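Local coordinates for protein phosphoethanolamine N-methyltransferase 1 (Haemonchus contortus, PDB 4KRG) that probably transfers a methyl group from S-adenosylmethionine to phosphoethanolamine, a step of nematode phosphocholine biosynthesis, at residues E290-N295 and E319-N324; A298-P303 and V325-T330. One frame throughout, in Å; residues are numbered along the deposited sequence.

How the contacts relate
Along the chain the segments alternate: 290-295 of contact 1 is followed by 298-303 of contact 2, then 319-324 and 325-330. Their centres lie about 15 Å apart. Contact 1 is partly buried, where a loop meets the C-terminal end of helix 314-321; contact 2 is the buried pairing of strands 297-302 and 324-329. Loop 290-295 leads into the first strand and the helix end into the second, so contact 1 lies just ahead of contact 2 on both sides; a probable hydrogen bond from A298 N to N324 O (2.8 Å) joins them. Both belong to the C-terminal half of this di-domain enzyme, whereas S-adenosylhomocysteine and phosphoethanolamine are bound in the N-terminal half.

Contact 1. Residues E290-N295 and E319-N324; sequences EVVPKN and EKFTCN. With BOG (octyl beta-D-glucopyranoside), chain F.
V292 meets F321 and C323 in the apolar part of this contact. Its CG1, set anti to the backbone N (chi1 -173°), reaches F321 CB at 3.6 Å and C323 SG at 3.6 Å, while the valine and phenylalanine side chains run nearly perpendicular. K294 adds its CB and CG beside T322 OG1, and its extended chain then leads away.

The polar part centres on two carbonyls. N295 N donates to T322 O over 2.6 Å, moderately bent at 146°. F321 O is approached by several groups: T322 OG1 donates to it from above the carbonyl plane (2.6 Å), K294 CA makes a CH...O contact at 3.6 Å, and water 1 donates to it at 2.8 Å. The same water donates to V292 O at 2.7 Å and sits at the edge of the F321 ring, bridging loop and helix end.

A bound octyl glucoside, a detergent, packs on the helix side: its O2 donates to K320 O (2.8 Å), and its alkyl chain passes K320 CG and F321 CE2. T322, first to leave helical geometry, has positive phi as helix 314-321 turns into strand 324-329, consistent with the Rossmann-like fold expected of the second domain.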
loop_
_atom_site.group_PDB
_atom_site.type_symbol
_atom_site.label_atom_id
_atom_site.label_comp_id
_atom_site.label_asym_id
_atom_site.label_seq_id
_atom_site.Cartn_x
_atom_site.Cartn_y
_atom_site.Cartn_z
ATOM N N GLU A 290 -5.154 29.419 8.186
ATOM C CA GLU A 290 -6.608 29.354 8.115
ATOM C C GLU A 290 -7.034 28.154 7.264
ATOM O O GLU A 290 -8.071 27.549 7.516
ATOM C CB GLU A 290 -7.194 30.654 7.558
ATOM C CG GLU A 290 -7.240 31.801 8.559
ATOM C CD GLU A 290 -8.290 31.597 9.638
ATOM O OE1 GLU A 290 -9.437 31.236 9.294
ATOM O OE2 GLU A 290 -7.970 31.799 10.831
ATOM N N VAL A 291 -6.229 27.814 6.259
ATOM C CA VAL A 291 -6.450 26.594 5.485
ATOM C C VAL A 291 -6.010 25.370 6.281
ATOM O O VAL A 291 -6.719 24.363 6.331
ATOM C CB VAL A 291 -5.697 26.619 4.139
ATOM C CG1 VAL A 291 -5.837 25.287 3.429
ATOM C CG2 VAL A 291 -6.216 27.746 3.267
ATOM N N VAL A 292 -4.837 25.467 6.901
ATOM C CA VAL A 292 -4.260 24.368 7.674
ATOM C C VAL A 292 -3.992 24.782 9.120
ATOM O O VAL A 292 -2.922 25.297 9.435
ATOM C CB VAL A 292 -2.945 23.878 7.047
ATOM C CG1 VAL A 292 -2.449 22.627 7.755
ATOM C CG2 VAL A 292 -3.146 23.578 5.588
ATOM N N PRO A 293 -4.973 24.573 10.008
ATOM C CA PRO A 293 -4.739 24.923 11.415
ATOM C C PRO A 293 -3.660 24.034 12.037
ATOM O O PRO A 293 -3.421 22.926 11.552
ATOM C CB PRO A 293 -6.094 24.651 12.071
ATOM C CG PRO A 293 -7.086 24.711 10.946
ATOM C CD PRO A 293 -6.357 24.133 9.769
ATOM N N LYS A 294 -3.011 24.514 13.093
ATOM C CA LYS A 294 -1.971 23.728 13.749
ATOM C C LYS A 294 -2.536 22.418 14.285
ATOM O O LYS A 294 -3.639 22.388 14.834
ATOM C CB LYS A 294 -1.327 24.522 14.878
ATOM C CG LYS A 294 -0.603 25.770 14.405
ATOM C CD LYS A 294 -0.137 26.600 15.579
ATOM C CE LYS A 294 0.619 27.820 15.124
ATOM N NZ LYS A 294 0.893 28.701 16.288
ATOM N N ASN A 295 -1.779 21.341 14.103
ATOM C CA ASN A 295 -2.178 19.999 14.544
ATOM C C ASN A 295 -3.432 19.437 13.846
ATOM O O ASN A 295 -4.057 18.499 14.337
ATOM C CB ASN A 295 -2.324 19.943 16.076
ATOM C CG ASN A 295 -2.380 18.518 16.611
ATOM O OD1 ASN A 295 -1.622 17.645 16.174
ATOM N ND2 ASN A 295 -3.300 18.270 17.535
ATOM N N GLU A 319 5.688 20.166 8.160
ATOM C CA GLU A 319 6.684 20.931 8.907
ATOM C C GLU A 319 6.228 22.357 9.166
ATOM O O GLU A 319 6.237 22.823 10.303
ATOM C CB GLU A 319 8.030 20.959 8.180
ATOM C CG GLU A 319 9.060 21.798 8.924
ATOM C CD GLU A 319 10.349 21.992 8.160
ATOM O OE1 GLU A 319 10.327 21.906 6.914
ATOM O OE2 GLU A 319 11.387 22.241 8.811
ATOM N N LYS A 320 5.828 23.046 8.102
ATOM C CA LYS A 320 5.503 24.463 8.186
ATOM C C LYS A 320 4.202 24.752 8.923
ATOM O O LYS A 320 4.067 25.799 9.543
ATOM C CB LYS A 320 5.471 25.088 6.789
ATOM C CG LYS A 320 6.835 25.237 6.139
ATOM C CD LYS A 320 7.720 26.215 6.910
ATOM C CE LYS A 320 9.053 26.409 6.214
ATOM N NZ LYS A 320 10.039 27.072 7.105
ATOM N N PHE A 321 3.243 23.837 8.859
ATOM C CA PHE A 321 1.961 24.088 9.507
ATOM C C PHE A 321 1.698 23.217 10.730
ATOM O O PHE A 321 0.606 23.250 11.293
ATOM C CB PHE A 321 0.819 24.013 8.494
ATOM C CG PHE A 321 0.913 25.059 7.419
ATOM C CD1 PHE A 321 0.625 26.390 7.701
ATOM C CD2 PHE A 321 1.315 24.722 6.135
ATOM C CE1 PHE A 321 0.725 27.361 6.717
ATOM C CE2 PHE A 321 1.419 25.688 5.147
ATOM C CZ PHE A 321 1.123 27.009 5.439
ATOM N N THR A 322 2.721 22.479 11.153
ATOM C CA THR A 322 2.636 21.590 12.310
ATOM C C THR A 322 1.382 20.752 12.250
ATOM O O THR A 322 0.614 20.708 13.210
ATOM C CB THR A 322 2.636 22.367 13.634
ATOM O OG1 THR A 322 1.445 23.156 13.728
ATOM C CG2 THR A 322 3.849 23.268 13.709
ATOM N N CYS A 323 1.175 20.097 11.114
ATOM C CA CYS A 323 -0.037 19.331 10.879
ATOM C C CYS A 323 0.304 17.912 10.463
ATOM O O CYS A 323 1.436 17.632 10.082
ATOM C CB CYS A 323 -0.873 19.992 9.783
ATOM S SG CYS A 323 -0.137 19.924 8.127
ATOM N N ASN A 324 -0.680 17.022 10.537
ATOM C CA ASN A 324 -0.513 15.669 10.035
ATOM C C ASN A 324 -1.030 15.608 8.604
ATOM O O ASN A 324 -1.910 16.378 8.229
ATOM C CB ASN A 324 -1.272 14.680 10.918
ATOM C CG ASN A 324 -0.961 14.853 12.395
ATOM O OD1 ASN A 324 0.193 15.025 12.785
ATOM N ND2 ASN A 324 -2.000 14.817 13.226
HETATM C C1 BOG F . 4.164 29.066 7.802
HETATM O O1 BOG F . 5.028 29.247 6.729
HETATM C C2 BOG F . 4.952 29.106 9.098
HETATM O O2 BOG F . 5.833 27.989 9.130
HETATM C C3 BOG F . 4.075 29.089 10.303
HETATM O O3 BOG F . 4.907 29.280 11.484
HETATM C C4 BOG F . 3.026 30.150 10.255
HETATM O O4 BOG F . 2.101 29.984 11.353
HETATM C C5 BOG F . 2.230 30.103 8.960
HETATM O O5 BOG F . 3.100 30.115 7.764
HETATM C C6 BOG F . 1.345 31.270 8.915
HETATM O O6 BOG F . 0.022 30.827 8.804
HETATM C "C1'" BOG F . 4.758 28.375 5.627
HETATM C "C2'" BOG F . 5.873 28.495 4.546
HETATM C "C3'" BOG F . 5.483 27.787 3.251
HETATM C "C4'" BOG F . 4.992 26.475 3.296
HETATM C "C5'" BOG F . 3.948 25.962 2.258
HETATM C "C6'" BOG F . 4.352 24.614 1.644
HETATM C "C7'" BOG F . 3.286 24.015 0.690
HETATM C "C8'" BOG F . 3.336 22.524 0.648
HETATM O O HOH W 1 -0.847 25.586 11.181
HETATM O O HOH W 2 0.309 17.807 14.029
HETATM O O HOH W 3 -1.361 14.677 16.631
#

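Contact 2. Residues A298-P303 and V325-T330; sequences AYVFTP and VWNVET
Strands 298-302 and 325-329 run parallel, their axes 4.5 Å apart at closest approach and inclined by 20°, with A298 beside V325, Y299 beside W326, V300 beside N327 and F301 beside V328. Four nearly straight backbone bonds, all at 166° or more, establish that register: W326 N to A298 O (3.0 Å), V300 N to W326 O (2.7 Å), V328 N to V300 O (2.7 Å) and T302 N to V328 O (3.0 Å). V300 on one strand, and W326 and V328 on the other, thus each use both N-H and C=O.

One face carries Y299, F301, W326 and V328. The valine meets two aromatic rings: its CG2 lies 3.7 Å from Y299 CE1 and also touches the phenol oxygen, while its CB packs 3.9 Å from F301 CD1. The Y299 hydroxyl is also hydrogen-bonded to S361 OG. CE1 of the same ring lies close to W326 CD1.

A298, V300, T302, V325, N327 and E329 occupy the other face. V300 divides its branches: CG1, anti to the backbone N (chi1 169°), lies against the side chain of N327, whereas CG2 reaches V325 CG1 at 3.6 Å. Polar groups gather at the C-terminal end, where T302 OG1 comes near E329 OE1 in a weak, unsettled bond. The carboxylate has firmer partners in R304, by a salt bridge, and S338.

Helix 314-321 covers the face of V300 and V325, which touch S314 and L317, completing the beta-alpha-beta unit. On the aromatic face W365 of helix 358-367 meets W326 edge-to-face. Strand 372-378 pairs in parallel with the other edge of 297-302, and 350-354 with the other edge of 324-329, so that the two lie in the middle of four parallel strands.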
loop_
_atom_site.group_PDB
_atom_site.type_symbol
_atom_site.label_atom_id
_atom_site.label_comp_id
_atom_site.label_asym_id
_atom_site.label_seq_id
_atom_site.Cartn_x
_atom_site.Cartn_y
_atom_site.Cartn_z
ATOM N N ALA A 298 -4.401 17.127 7.159
ATOM C CA ALA A 298 -4.681 17.530 5.786
ATOM C C ALA A 298 -4.843 16.306 4.888
ATOM O O ALA A 298 -4.129 15.318 5.037
ATOM C CB ALA A 298 -3.551 18.407 5.263
ATOM N N TYR A 299 -5.775 16.373 3.950
ATOM C CA TYR A 299 -5.912 15.332 2.946
ATOM C C TYR A 299 -5.214 15.830 1.690
ATOM O O TYR A 299 -5.557 16.884 1.167
ATOM C CB TYR A 299 -7.392 15.058 2.681
ATOM C CG TYR A 299 -7.688 13.971 1.662
ATOM C CD1 TYR A 299 -7.607 12.623 2.002
ATOM C CD2 TYR A 299 -8.092 14.297 0.376
ATOM C CE1 TYR A 299 -7.894 11.632 1.074
ATOM C CE2 TYR A 299 -8.381 13.321 -0.550
ATOM C CZ TYR A 299 -8.283 11.990 -0.196
ATOM O OH TYR A 299 -8.581 11.031 -1.128
ATOM N N VAL A 300 -4.217 15.090 1.228
ATOM C CA VAL A 300 -3.457 15.491 0.047
ATOM C C VAL A 300 -3.618 14.469 -1.076
ATOM O O VAL A 300 -3.515 13.267 -0.851
ATOM C CB VAL A 300 -1.963 15.715 0.390
ATOM C CG1 VAL A 300 -1.118 15.856 -0.880
ATOM C CG2 VAL A 300 -1.801 16.936 1.276
ATOM N N PHE A 301 -3.887 14.951 -2.286
ATOM C CA PHE A 301 -4.146 14.068 -3.418
ATOM C C PHE A 301 -3.237 14.466 -4.582
ATOM O O PHE A 301 -3.318 15.584 -5.075
ATOM C CB PHE A 301 -5.630 14.159 -3.810
ATOM C CG PHE A 301 -6.009 13.347 -5.032
ATOM C CD1 PHE A 301 -6.196 11.980 -4.946
ATOM C CD2 PHE A 301 -6.220 13.967 -6.255
ATOM C CE1 PHE A 301 -6.553 11.247 -6.061
ATOM C CE2 PHE A 301 -6.580 13.243 -7.364
ATOM C CZ PHE A 301 -6.743 11.883 -7.271
ATOM N N THR A 302 -2.356 13.560 -5.005
ATOM C CA THR A 302 -1.415 13.854 -6.094
ATOM C C THR A 302 -1.325 12.703 -7.107
ATOM O O THR A 302 -0.542 11.769 -6.924
ATOM C CB THR A 302 -0.008 14.204 -5.556
ATOM O OG1 THR A 302 0.496 13.109 -4.785
ATOM C CG2 THR A 302 -0.055 15.437 -4.679
ATOM N N PRO A 303 -2.127 12.772 -8.184
ATOM C CA PRO A 303 -2.167 11.685 -9.170
ATOM C C PRO A 303 -0.952 11.676 -10.095
ATOM O O PRO A 303 -0.665 10.637 -10.697
ATOM C CB PRO A 303 -3.427 11.995 -9.974
ATOM C CG PRO A 303 -3.572 13.482 -9.869
ATOM C CD PRO A 303 -3.117 13.823 -8.482
ATOM N N VAL A 325 -0.487 14.707 7.795
ATOM C CA VAL A 325 -0.857 14.669 6.386
ATOM C C VAL A 325 -1.085 13.236 5.914
ATOM O O VAL A 325 -0.296 12.343 6.228
ATOM C CB VAL A 325 0.227 15.330 5.485
ATOM C CG1 VAL A 325 -0.135 15.188 4.010
ATOM C CG2 VAL A 325 0.428 16.792 5.838
ATOM N N TRP A 326 -2.185 13.027 5.193
ATOM C CA TRP A 326 -2.394 11.812 4.419
ATOM C C TRP A 326 -2.359 12.170 2.935
ATOM O O TRP A 326 -3.191 12.935 2.454
ATOM C CB TRP A 326 -3.731 11.156 4.760
ATOM C CG TRP A 326 -3.968 9.912 3.964
ATOM C CD1 TRP A 326 -4.557 9.822 2.739
ATOM C CD2 TRP A 326 -3.603 8.582 4.344
ATOM N NE1 TRP A 326 -4.588 8.507 2.328
ATOM C CE2 TRP A 326 -4.011 7.727 3.291
ATOM C CE3 TRP A 326 -2.986 8.024 5.462
ATOM C CZ2 TRP A 326 -3.816 6.344 3.339
ATOM C CZ3 TRP A 326 -2.794 6.655 5.508
ATOM C CH2 TRP A 326 -3.207 5.828 4.450
ATOM N N ASN A 327 -1.393 11.611 2.217
ATOM C CA ASN A 327 -1.173 11.942 0.820
ATOM C C ASN A 327 -1.455 10.710 -0.024
ATOM O O ASN A 327 -0.786 9.682 0.112
ATOM C CB ASN A 327 0.273 12.413 0.637
ATOM C CG ASN A 327 0.603 12.858 -0.791
ATOM O OD1 ASN A 327 -0.098 12.545 -1.759
ATOM N ND2 ASN A 327 1.704 13.572 -0.920
ATOM N N VAL A 328 -2.454 10.826 -0.891
ATOM C CA VAL A 328 -2.862 9.747 -1.787
ATOM C C VAL A 328 -2.044 9.809 -3.067
ATOM O O VAL A 328 -1.925 10.872 -3.673
ATOM C CB VAL A 328 -4.348 9.894 -2.175
ATOM C CG1 VAL A 328 -4.799 8.729 -3.036
ATOM C CG2 VAL A 328 -5.211 9.997 -0.930
ATOM N N GLU A 329 -1.471 8.675 -3.466
ATOM C CA GLU A 329 -0.780 8.548 -4.749
ATOM C C GLU A 329 -1.557 7.540 -5.599
ATOM O O GLU A 329 -2.180 6.621 -5.061
ATOM C CB GLU A 329 0.662 8.062 -4.536
ATOM C CG GLU A 329 1.510 8.923 -3.588
ATOM C CD GLU A 329 2.289 10.021 -4.305
ATOM O OE1 GLU A 329 1.999 10.302 -5.489
ATOM O OE2 GLU A 329 3.202 10.609 -3.688
ATOM N N THR A 330 -1.529 7.697 -6.919
ATOM C CA THR A 330 -2.202 6.738 -7.796
ATOM C C THR A 330 -1.236 6.025 -8.743
ATOM O O THR A 330 -1.629 5.108 -9.459
ATOM C CB THR A 330 -3.340 7.380 -8.614
ATOM O OG1 THR A 330 -2.791 8.305 -9.560
ATOM C CG2 THR A 330 -4.312 8.102 -7.704
HETATM O O HOH W 4 3.361 13.546 -3.049
#